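Local coordinates for glutamine amidotransferase domain-containing protein (Thermotoga maritima, PDB 1O1Y) that probably acts as a class I glutamine amidotransferase, presumably releasing ammonia from glutamine for transfer to an acceptor substrate, at residues A[84-89]-A[104-109]; A[135-140]-A[178-183]; A[157-162]-A[174-179]. One frame throughout, in Å; residues are numbered along the deposited sequence.

Interaction 1 (A[84-89]-A[104-109])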
loop_
_atom_site.group_PDB
_atom_site.type_symbol
_atom_site.label_atom_id
_atom_site.label_comp_id
_atom_site.label_asym_id
_atom_site.label_seq_id
_atom_site.Cartn_x
_atom_site.Cartn_y
_atom_site.Cartn_z
ATOM N N GLN A 84 15.311 0.936 -7.935
ATOM C CA GLN A 84 16.420 1.825 -7.657
ATOM C C GLN A 84 15.988 2.892 -6.656
ATOM O O GLN A 84 16.745 3.221 -5.704
ATOM C CB GLN A 84 16.964 2.497 -8.924
ATOM C CG GLN A 84 17.635 1.521 -9.858
ATOM C CD GLN A 84 18.055 2.121 -11.193
ATOM O OE1 GLN A 84 17.448 3.072 -11.690
ATOM N NE2 GLN A 84 19.084 1.540 -11.785
ATOM N N LEU A 85 14.791 3.431 -6.826
ATOM C CA LEU A 85 14.286 4.435 -5.857
ATOM C C LEU A 85 14.118 3.848 -4.470
ATOM O O LEU A 85 14.492 4.482 -3.465
ATOM C CB LEU A 85 12.962 5.040 -6.311
ATOM C CG LEU A 85 12.988 5.831 -7.609
ATOM C CD1 LEU A 85 11.588 6.323 -7.930
ATOM C CD2 LEU A 85 13.953 6.980 -7.542
ATOM N N ILE A 86 13.587 2.632 -4.382
ATOM C CA ILE A 86 13.410 1.996 -3.071
ATOM C C ILE A 86 14.745 1.856 -2.362
ATOM O O ILE A 86 14.835 2.154 -1.195
ATOM C CB ILE A 86 12.691 0.611 -3.198
ATOM C CG1 ILE A 86 11.256 0.743 -3.673
ATOM C CG2 ILE A 86 12.627 -0.091 -1.828
ATOM C CD1 ILE A 86 10.582 -0.612 -4.083
ATOM N N GLU A 87 15.768 1.422 -3.076
ATOM C CA GLU A 87 17.084 1.256 -2.518
ATOM C C GLU A 87 17.581 2.595 -1.958
ATOM O O GLU A 87 18.087 2.663 -0.820
ATOM C CB GLU A 87 18.045 0.704 -3.564
ATOM C CG GLU A 87 17.744 -0.712 -4.022
ATOM C CD GLU A 87 18.360 -1.792 -3.138
ATOM O OE1 GLU A 87 18.736 -1.498 -1.968
ATOM O OE2 GLU A 87 18.441 -2.952 -3.624
ATOM N N GLU A 88 17.369 3.668 -2.714
ATOM C CA GLU A 88 17.813 4.991 -2.267
ATOM C C GLU A 88 16.995 5.477 -1.064
ATOM O O GLU A 88 17.538 6.112 -0.143
ATOM C CB GLU A 88 17.666 6.020 -3.360
ATOM C CG GLU A 88 18.522 5.865 -4.590
ATOM C CD GLU A 88 18.267 7.027 -5.544
ATOM O OE1 GLU A 88 18.484 8.208 -5.119
ATOM O OE2 GLU A 88 17.821 6.762 -6.694
ATOM N N ILE A 89 15.707 5.199 -1.091
ATOM C CA ILE A 89 14.795 5.591 -0.017
ATOM C C ILE A 89 15.190 4.898 1.304
ATOM O O ILE A 89 15.239 5.521 2.367
ATOM C CB ILE A 89 13.335 5.285 -0.408
ATOM C CG1 ILE A 89 12.809 6.283 -1.441
ATOM C CG2 ILE A 89 12.424 5.275 0.833
ATOM C CD1 ILE A 89 11.628 5.803 -2.277
ATOM N N GLN A 104 5.237 -5.889 -1.647
ATOM C CA GLN A 104 5.992 -7.009 -2.216
ATOM C C GLN A 104 7.316 -6.528 -2.794
ATOM O O GLN A 104 8.350 -7.167 -2.626
ATOM C CB GLN A 104 5.151 -7.660 -3.308
ATOM C CG GLN A 104 3.962 -8.359 -2.717
ATOM C CD GLN A 104 2.901 -8.680 -3.703
ATOM O OE1 GLN A 104 3.035 -8.449 -4.916
ATOM N NE2 GLN A 104 1.815 -9.222 -3.196
HETATM N N MSE A 105 7.313 -5.358 -3.428
HETATM C CA MSE A 105 8.551 -4.781 -3.963
HETATM C C MSE A 105 9.503 -4.420 -2.841
HETATM O O MSE A 105 10.712 -4.621 -2.957
HETATM C CB MSE A 105 8.243 -3.556 -4.834
HETATM C CG MSE A 105 7.507 -3.960 -6.118
HETATM SE SE MSE A 105 7.039 -2.440 -7.212
HETATM C CE MSE A 105 8.797 -1.899 -7.750
ATOM N N LEU A 106 8.968 -3.896 -1.752
ATOM C CA LEU A 106 9.791 -3.591 -0.590
ATOM C C LEU A 106 10.394 -4.880 -0.009
ATOM O O LEU A 106 11.586 -4.936 0.314
ATOM C CB LEU A 106 8.973 -2.861 0.494
ATOM C CG LEU A 106 9.713 -2.562 1.816
ATOM C CD1 LEU A 106 10.920 -1.661 1.640
ATOM C CD2 LEU A 106 8.736 -1.945 2.842
ATOM N N ALA A 107 9.575 -5.909 0.160
ATOM C CA ALA A 107 10.057 -7.202 0.666
ATOM C C ALA A 107 11.192 -7.763 -0.180
ATOM O O ALA A 107 12.177 -8.267 0.330
ATOM C CB ALA A 107 8.938 -8.198 0.721
ATOM N N LYS A 108 11.044 -7.685 -1.495
ATOM C CA LYS A 108 12.080 -8.129 -2.415
ATOM C C LYS A 108 13.408 -7.366 -2.223
ATOM O O LYS A 108 14.465 -7.959 -2.207
ATOM C CB LYS A 108 11.578 -8.005 -3.878
ATOM C CG LYS A 108 12.632 -8.333 -4.898
ATOM C CD LYS A 108 12.052 -8.263 -6.329
ATOM C CE LYS A 108 13.158 -8.086 -7.369
ATOM N NZ LYS A 108 12.704 -8.070 -8.812
ATOM N N VAL A 109 13.335 -6.045 -2.118
ATOM C CA VAL A 109 14.532 -5.237 -1.921
ATOM C C VAL A 109 15.242 -5.639 -0.617
ATOM O O VAL A 109 16.488 -5.647 -0.535
ATOM C CB VAL A 109 14.209 -3.748 -1.993
ATOM C CG1 VAL A 109 15.384 -2.923 -1.550
ATOM C CG2 VAL A 109 13.808 -3.365 -3.414
#

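Interaction 2 (A[135-140]-A[178-183]). With SO4 (sulfate ion), chain F.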
loop_
_atom_site.group_PDB
_atom_site.type_symbol
_atom_site.label_atom_id
_atom_site.label_comp_id
_atom_site.label_asym_id
_atom_site.label_seq_id
_atom_site.Cartn_x
_atom_site.Cartn_y
_atom_site.Cartn_z
ATOM N N LYS A 135 5.085 1.202 17.052
ATOM C CA LYS A 135 4.521 2.514 17.320
ATOM C C LYS A 135 3.680 3.089 16.180
ATOM O O LYS A 135 2.722 3.816 16.445
ATOM C CB LYS A 135 5.643 3.505 17.647
ATOM C CG LYS A 135 6.579 3.829 16.472
ATOM C CD LYS A 135 7.676 4.843 16.917
ATOM C CE LYS A 135 8.653 5.127 15.788
ATOM N NZ LYS A 135 9.664 6.155 16.233
ATOM N N PHE A 136 4.031 2.791 14.939
ATOM C CA PHE A 136 3.306 3.365 13.803
ATOM C C PHE A 136 1.843 2.928 13.806
ATOM O O PHE A 136 1.001 3.620 13.271
ATOM C CB PHE A 136 3.918 2.967 12.451
ATOM C CG PHE A 136 5.265 3.553 12.207
ATOM C CD1 PHE A 136 5.531 4.887 12.518
ATOM C CD2 PHE A 136 6.283 2.791 11.655
ATOM C CE1 PHE A 136 6.759 5.457 12.286
ATOM C CE2 PHE A 136 7.552 3.373 11.431
ATOM C CZ PHE A 136 7.775 4.699 11.745
ATOM N N PHE A 137 1.600 1.732 14.356
ATOM C CA PHE A 137 0.283 1.098 14.339
ATOM C C PHE A 137 -0.356 1.038 15.722
ATOM O O PHE A 137 -1.304 0.294 15.929
ATOM C CB PHE A 137 0.393 -0.287 13.716
ATOM C CG PHE A 137 0.741 -0.228 12.258
ATOM C CD1 PHE A 137 -0.228 0.021 11.330
ATOM C CD2 PHE A 137 2.063 -0.286 11.831
ATOM C CE1 PHE A 137 0.065 0.083 9.977
ATOM C CE2 PHE A 137 2.353 -0.208 10.455
ATOM C CZ PHE A 137 1.376 -0.021 9.554
ATOM N N ARG A 138 0.149 1.827 16.660
ATOM C CA ARG A 138 -0.355 1.800 18.014
ATOM C C ARG A 138 -1.859 2.015 18.148
ATOM O O ARG A 138 -2.508 1.425 19.023
ATOM C CB ARG A 138 0.410 2.807 18.867
ATOM C CG ARG A 138 0.389 2.559 20.370
ATOM C CD ARG A 138 1.783 2.827 21.079
ATOM N NE ARG A 138 2.931 2.015 20.571
ATOM C CZ ARG A 138 4.231 2.344 20.729
ATOM N NH1 ARG A 138 4.579 3.463 21.331
ATOM N NH2 ARG A 138 5.197 1.569 20.260
ATOM N N GLU A 139 -2.452 2.814 17.266
ATOM C CA GLU A 139 -3.886 3.078 17.337
ATOM C C GLU A 139 -4.719 1.978 16.707
ATOM O O GLU A 139 -5.961 1.996 16.848
ATOM C CB GLU A 139 -4.234 4.373 16.607
ATOM C CG GLU A 139 -3.910 5.610 17.414
ATOM C CD GLU A 139 -2.427 5.808 17.613
ATOM O OE1 GLU A 139 -2.002 5.985 18.781
ATOM O OE2 GLU A 139 -1.692 5.794 16.592
ATOM N N PHE A 140 -4.071 1.023 16.026
ATOM C CA PHE A 140 -4.809 0.013 15.270
ATOM C C PHE A 140 -5.295 -1.065 16.237
ATOM O O PHE A 140 -4.604 -1.385 17.194
ATOM C CB PHE A 140 -3.932 -0.621 14.180
ATOM C CG PHE A 140 -3.759 0.232 12.939
ATOM C CD1 PHE A 140 -3.200 1.493 13.008
ATOM C CD2 PHE A 140 -4.086 -0.282 11.701
ATOM C CE1 PHE A 140 -3.039 2.243 11.865
ATOM C CE2 PHE A 140 -3.909 0.461 10.561
ATOM C CZ PHE A 140 -3.402 1.747 10.643
ATOM N N LYS A 178 12.062 2.938 8.979
ATOM C CA LYS A 178 10.955 3.813 8.622
ATOM C C LYS A 178 10.159 3.371 7.403
ATOM O O LYS A 178 9.294 4.120 6.909
ATOM C CB LYS A 178 11.500 5.209 8.440
ATOM C CG LYS A 178 12.039 5.730 9.775
ATOM C CD LYS A 178 13.147 6.739 9.595
ATOM C CE LYS A 178 12.670 8.137 9.309
ATOM N NZ LYS A 178 13.816 9.150 9.436
ATOM N N ALA A 179 10.419 2.152 6.942
ATOM C CA ALA A 179 9.699 1.576 5.811
ATOM C C ALA A 179 8.674 0.560 6.263
ATOM O O ALA A 179 8.947 -0.300 7.105
ATOM C CB ALA A 179 10.669 0.922 4.828
ATOM N N VAL A 180 7.498 0.703 5.691
ATOM C CA VAL A 180 6.328 -0.070 6.051
ATOM C C VAL A 180 5.803 -0.723 4.811
ATOM O O VAL A 180 5.695 -0.092 3.772
ATOM C CB VAL A 180 5.251 0.857 6.669
ATOM C CG1 VAL A 180 3.940 0.096 6.968
ATOM C CG2 VAL A 180 5.786 1.588 7.906
ATOM N N GLY A 181 5.469 -1.996 4.890
ATOM C CA GLY A 181 4.767 -2.678 3.817
ATOM C C GLY A 181 3.458 -3.243 4.307
ATOM O O GLY A 181 3.432 -3.955 5.285
ATOM N N LEU A 182 2.372 -2.933 3.606
ATOM C CA LEU A 182 1.045 -3.494 3.910
ATOM C C LEU A 182 0.524 -4.172 2.675
ATOM O O LEU A 182 0.477 -3.573 1.630
ATOM C CB LEU A 182 0.072 -2.383 4.343
ATOM C CG LEU A 182 0.385 -1.555 5.564
ATOM C CD1 LEU A 182 -0.750 -0.532 5.819
ATOM C CD2 LEU A 182 0.623 -2.429 6.768
ATOM N N GLN A 183 0.140 -5.436 2.787
ATOM C CA GLN A 183 -0.418 -6.149 1.655
ATOM C C GLN A 183 -1.811 -5.592 1.266
ATOM O O GLN A 183 -2.218 -5.587 0.082
ATOM C CB GLN A 183 -0.494 -7.631 1.993
ATOM C CG GLN A 183 -1.134 -8.476 0.920
ATOM C CD GLN A 183 -0.244 -8.565 -0.304
ATOM O OE1 GLN A 183 0.735 -9.314 -0.284
ATOM N NE2 GLN A 183 -0.572 -7.803 -1.359
HETATM S S SO4 F . 2.820 6.547 21.784
HETATM O O1 SO4 F . 1.423 6.547 21.577
HETATM O O2 SO4 F . 3.064 5.655 22.910
HETATM O O3 SO4 F . 3.373 7.805 22.181
HETATM O O4 SO4 F . 3.461 6.121 20.599
#

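Interaction 3 (A[157-162]-A[174-179])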
loop_
_atom_site.group_PDB
_atom_site.type_symbol
_atom_site.label_atom_id
_atom_site.label_comp_id
_atom_site.label_asym_id
_atom_site.label_seq_id
_atom_site.Cartn_x
_atom_site.Cartn_y
_atom_site.Cartn_z
ATOM N N PRO A 157 10.975 -10.375 5.444
ATOM C CA PRO A 157 12.404 -10.131 5.347
ATOM C C PRO A 157 13.080 -10.297 6.693
ATOM O O PRO A 157 12.487 -10.047 7.753
ATOM C CB PRO A 157 12.489 -8.678 4.906
ATOM C CG PRO A 157 11.216 -8.403 4.181
ATOM C CD PRO A 157 10.191 -9.226 4.945
ATOM N N ARG A 158 14.317 -10.707 6.628
ATOM C CA ARG A 158 15.061 -11.052 7.830
ATOM C C ARG A 158 15.110 -9.865 8.769
ATOM O O ARG A 158 14.935 -10.000 9.975
ATOM C CB ARG A 158 16.466 -11.488 7.491
ATOM C CG ARG A 158 17.235 -11.946 8.737
ATOM C CD ARG A 158 18.653 -12.417 8.451
ATOM N NE ARG A 158 19.301 -11.506 7.517
ATOM C CZ ARG A 158 20.041 -10.462 7.861
ATOM N NH1 ARG A 158 20.317 -10.202 9.137
ATOM N NH2 ARG A 158 20.545 -9.691 6.906
ATOM N N ARG A 159 15.348 -8.688 8.253
ATOM C CA ARG A 159 15.488 -7.596 9.223
ATOM C C ARG A 159 14.118 -6.976 9.698
ATOM O O ARG A 159 14.065 -6.118 10.591
ATOM C CB ARG A 159 16.435 -6.558 8.618
ATOM C CG ARG A 159 17.912 -7.048 8.490
ATOM C CD ARG A 159 18.751 -6.225 7.472
ATOM N NE ARG A 159 18.255 -6.375 6.088
ATOM C CZ ARG A 159 18.560 -5.569 5.059
ATOM N NH1 ARG A 159 19.358 -4.510 5.219
ATOM N NH2 ARG A 159 18.060 -5.823 3.853
ATOM N N ALA A 160 13.013 -7.456 9.143
ATOM C CA ALA A 160 11.721 -6.836 9.365
ATOM C C ALA A 160 10.951 -7.409 10.546
ATOM O O ALA A 160 11.135 -8.578 10.948
ATOM C CB ALA A 160 10.874 -6.940 8.091
ATOM N N THR A 161 10.092 -6.568 11.109
ATOM C CA THR A 161 9.115 -6.966 12.112
ATOM C C THR A 161 7.799 -7.215 11.480
ATOM O O THR A 161 7.276 -6.344 10.808
ATOM C CB THR A 161 8.988 -5.829 13.125
ATOM O OG1 THR A 161 10.260 -5.693 13.747
ATOM C CG2 THR A 161 8.042 -6.210 14.267
ATOM N N ARG A 162 7.220 -8.395 11.680
ATOM C CA ARG A 162 5.844 -8.620 11.228
ATOM C C ARG A 162 4.891 -7.826 12.118
ATOM O O ARG A 162 5.007 -7.875 13.337
ATOM C CB ARG A 162 5.447 -10.088 11.360
ATOM C CG ARG A 162 4.056 -10.399 10.779
ATOM C CD ARG A 162 3.630 -11.858 10.888
ATOM N NE ARG A 162 4.506 -12.733 10.100
ATOM C CZ ARG A 162 5.445 -13.545 10.566
ATOM N NH1 ARG A 162 5.702 -13.710 11.881
ATOM N NH2 ARG A 162 6.153 -14.233 9.676
ATOM N N PHE A 174 4.497 -5.493 7.503
ATOM C CA PHE A 174 5.763 -5.499 8.190
ATOM C C PHE A 174 6.350 -4.114 8.213
ATOM O O PHE A 174 5.947 -3.255 7.469
ATOM C CB PHE A 174 6.739 -6.508 7.566
ATOM C CG PHE A 174 7.164 -6.153 6.163
ATOM C CD1 PHE A 174 6.419 -6.564 5.062
ATOM C CD2 PHE A 174 8.292 -5.371 5.953
ATOM C CE1 PHE A 174 6.821 -6.223 3.782
ATOM C CE2 PHE A 174 8.709 -5.043 4.647
ATOM C CZ PHE A 174 7.963 -5.461 3.568
ATOM N N VAL A 175 7.320 -3.938 9.095
ATOM C CA VAL A 175 8.052 -2.696 9.228
ATOM C C VAL A 175 9.563 -3.012 9.288
ATOM O O VAL A 175 10.008 -4.025 9.866
ATOM C CB VAL A 175 7.648 -1.917 10.515
ATOM C CG1 VAL A 175 8.568 -0.724 10.764
ATOM C CG2 VAL A 175 6.215 -1.492 10.462
ATOM N N TYR A 176 10.331 -2.153 8.651
ATOM C CA TYR A 176 11.796 -2.195 8.661
ATOM C C TYR A 176 12.257 -0.755 8.709
ATOM O O TYR A 176 12.150 -0.042 7.735
ATOM C CB TYR A 176 12.320 -2.880 7.394
ATOM C CG TYR A 176 13.832 -2.842 7.249
ATOM C CD1 TYR A 176 14.635 -3.721 7.929
ATOM C CD2 TYR A 176 14.441 -1.886 6.456
ATOM C CE1 TYR A 176 16.021 -3.640 7.811
ATOM C CE2 TYR A 176 15.810 -1.825 6.329
ATOM C CZ TYR A 176 16.586 -2.702 7.012
ATOM O OH TYR A 176 17.961 -2.640 6.898
ATOM N N GLY A 177 12.718 -0.312 9.869
ATOM C CA GLY A 177 13.154 1.071 10.049
ATOM C C GLY A 177 11.951 1.975 9.899
ATOM O O GLY A 177 10.920 1.769 10.540
ATOM N N LYS A 178 12.062 2.938 8.979
ATOM C CA LYS A 178 10.955 3.813 8.622
ATOM C C LYS A 178 10.159 3.371 7.403
ATOM O O LYS A 178 9.294 4.120 6.909
ATOM C CB LYS A 178 11.500 5.209 8.440
ATOM C CG LYS A 178 12.039 5.730 9.775
ATOM C CD LYS A 178 13.147 6.739 9.595
ATOM C CE LYS A 178 12.670 8.137 9.309
ATOM N NZ LYS A 178 13.816 9.150 9.436
ATOM N N ALA A 179 10.419 2.152 6.942
ATOM C CA ALA A 179 9.699 1.576 5.811
ATOM C C ALA A 179 8.674 0.560 6.263
ATOM O O ALA A 179 8.947 -0.300 7.105
ATOM C CB ALA A 179 10.669 0.922 4.828
#

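Interaction 1 (A[84-89]-A[104-109])
In the helical layer beside the parallel part of the flavodoxin-like sheet, I86 and E87 of helix 78-92 pack against M105, L106 and V109 of helix 102-109. The short axes approach to 10.2 Å and cross at -67°, and no hydrogen bond joins the two segments. I86 is the central wedge. Its first torsion (chi1 -66°) sets CG2 anti to the backbone N, and the extended second torsion (chi2 169°) carries CD1 outward, so that the two branches serve different partners. CD1 reaches CB of selenomethionine M105 at 3.8 Å, the two side chains crossing at about a right angle. The other branch, CG2, lies 3.8 Å from V109 CG2 and 4.2 Å from L106 CD1. With an alanine here CG2 and CD1 are gone, and M105 CB, L106 CD1 and V109 CG2 would probably face a gap where the two branches lay, although F83 still touches M105 and V109. Toward the outside, E87 bends at its second torsion and, in the conformer described (one of two), brings CD to 3.6 Å from V109 CG1, a marginal contact of a carboxylate with a methyl. On the sheet side, I86 and M105 both touch L63 of strand 60-63. The arrangement is that of helices layered on an alpha/beta sheet; helix 102-109 closely follows C100, present as cysteinesulfonic acid, an order consistent with the nucleophile elbow of class I glutamine amidotransferases.

Interaction 2 (A[135-140]-A[178-183])
The F137 ring meets V180 with its edge: V180 CG1 lies near the ring plane, 3.6 Å from F137 CZ, and F140 CG also sits in that plane. The same CZ is approached obliquely by L182 CD2 at 3.8 Å, so two aliphatic side chains of strand 179-182 share the outer end of one ring, coming from the opposite direction. F137 CD1 in turn stands 3.5 Å above the centre of the F140 ring, within the type I turn from F137 to F140. F136 has K135 CG over one face; its CD2 touches V180 CG2 at 4.0 Å. V180 thus divides its methyls, CG1 to F137 and CG2 to F136, because CG1 is anti to the backbone N (chi1 176°) and CG2 lies beside it. At the outer side of the loop the R138 guanidinium has K135 CA over one face and a sulfate oxygen at its edge: R138 NH1 donates to SO4 O2 at 3.1 Å with an N-H...O angle of 156°. This ion, probably from the crystallisation liquor, is also bound by R235. The 135-140 loop, between strands 125-130 and 143-150, lies between the sheet and helix 211-237: F136 and F137 rest on L232, F137 also meets F164 edge-to-face, and V180 and L182 look out from a strand paired with strand 96-98 on one side and strand 173-176 on the other.

Interaction 3 (A[157-162]-A[174-179])
R159 lies across the phenol end of Y176, with Y176 CZ 3.6 Å from the guanidinium plane, toward the rim of one face, and the two planes 60° apart. From CB, at the ring edge by CE1, the chain runs outward, and the bend at its third torsion (chi3 -65°) turns the guanidinium in toward OH. Although R159 NH1 is 2.9 Å from Y176 OH, the angle is poor and no hydrogen bond results. On the inner side F174 packs against the turn that leads into strand 161-165: P157 CD sits 4.3 Å above the centre of its ring, and A160 CB comes obliquely to 3.7 Å from F174 CD2. Next to them the backbones pair antiparallel. T161 and V175 form the hydrogen-bonded pair, T161 N to V175 O at 2.8 Å and V175 N to T161 O at 3.0 Å, while R162 and F174 form the adjoining non-hydrogen-bonded pair. CA-H...O contacts reinforce them, from A160 CA to V175 O and from F174 CA to T161 O. R162 turns its polar end to N171. Both turns lie at the same end of the ladder: type I P157 to A160, and type II' Y176 to A179, which leads into strand 179-182 and where G177 takes a positive phi that favours glycine. Within the sheet, this hairpin of strands 161-165 and 173-176 lies between strands 125-130 and 179-182. F174 faces L106 and A107 of helix 102-109, and Y176 reaches L90 of helix 78-92.

From the N terminus, interaction 1 closes first, over residues 90-103, joining the helices before and after strand 96-98 in the chain. The chain then runs on to 135-140, where interaction 2 opens a long, helix-free excursion, about half of it strand, that returns at 178-183. Interaction 3 opens within that span, and its second segment overlaps the return at K178 and A179. Thus strands 161-165, 173-176 and 179-182 stand side by side, with G181 O 2.9 Å from F174 N, a probable hydrogen bond. The sheet separates two layers: L106 of interaction 1 packs on F174 and A179, whereas V180 points to the 135-140 loop. Q104 and Q183 probably hydrogen-bond, joining interactions 1 and 2 directly.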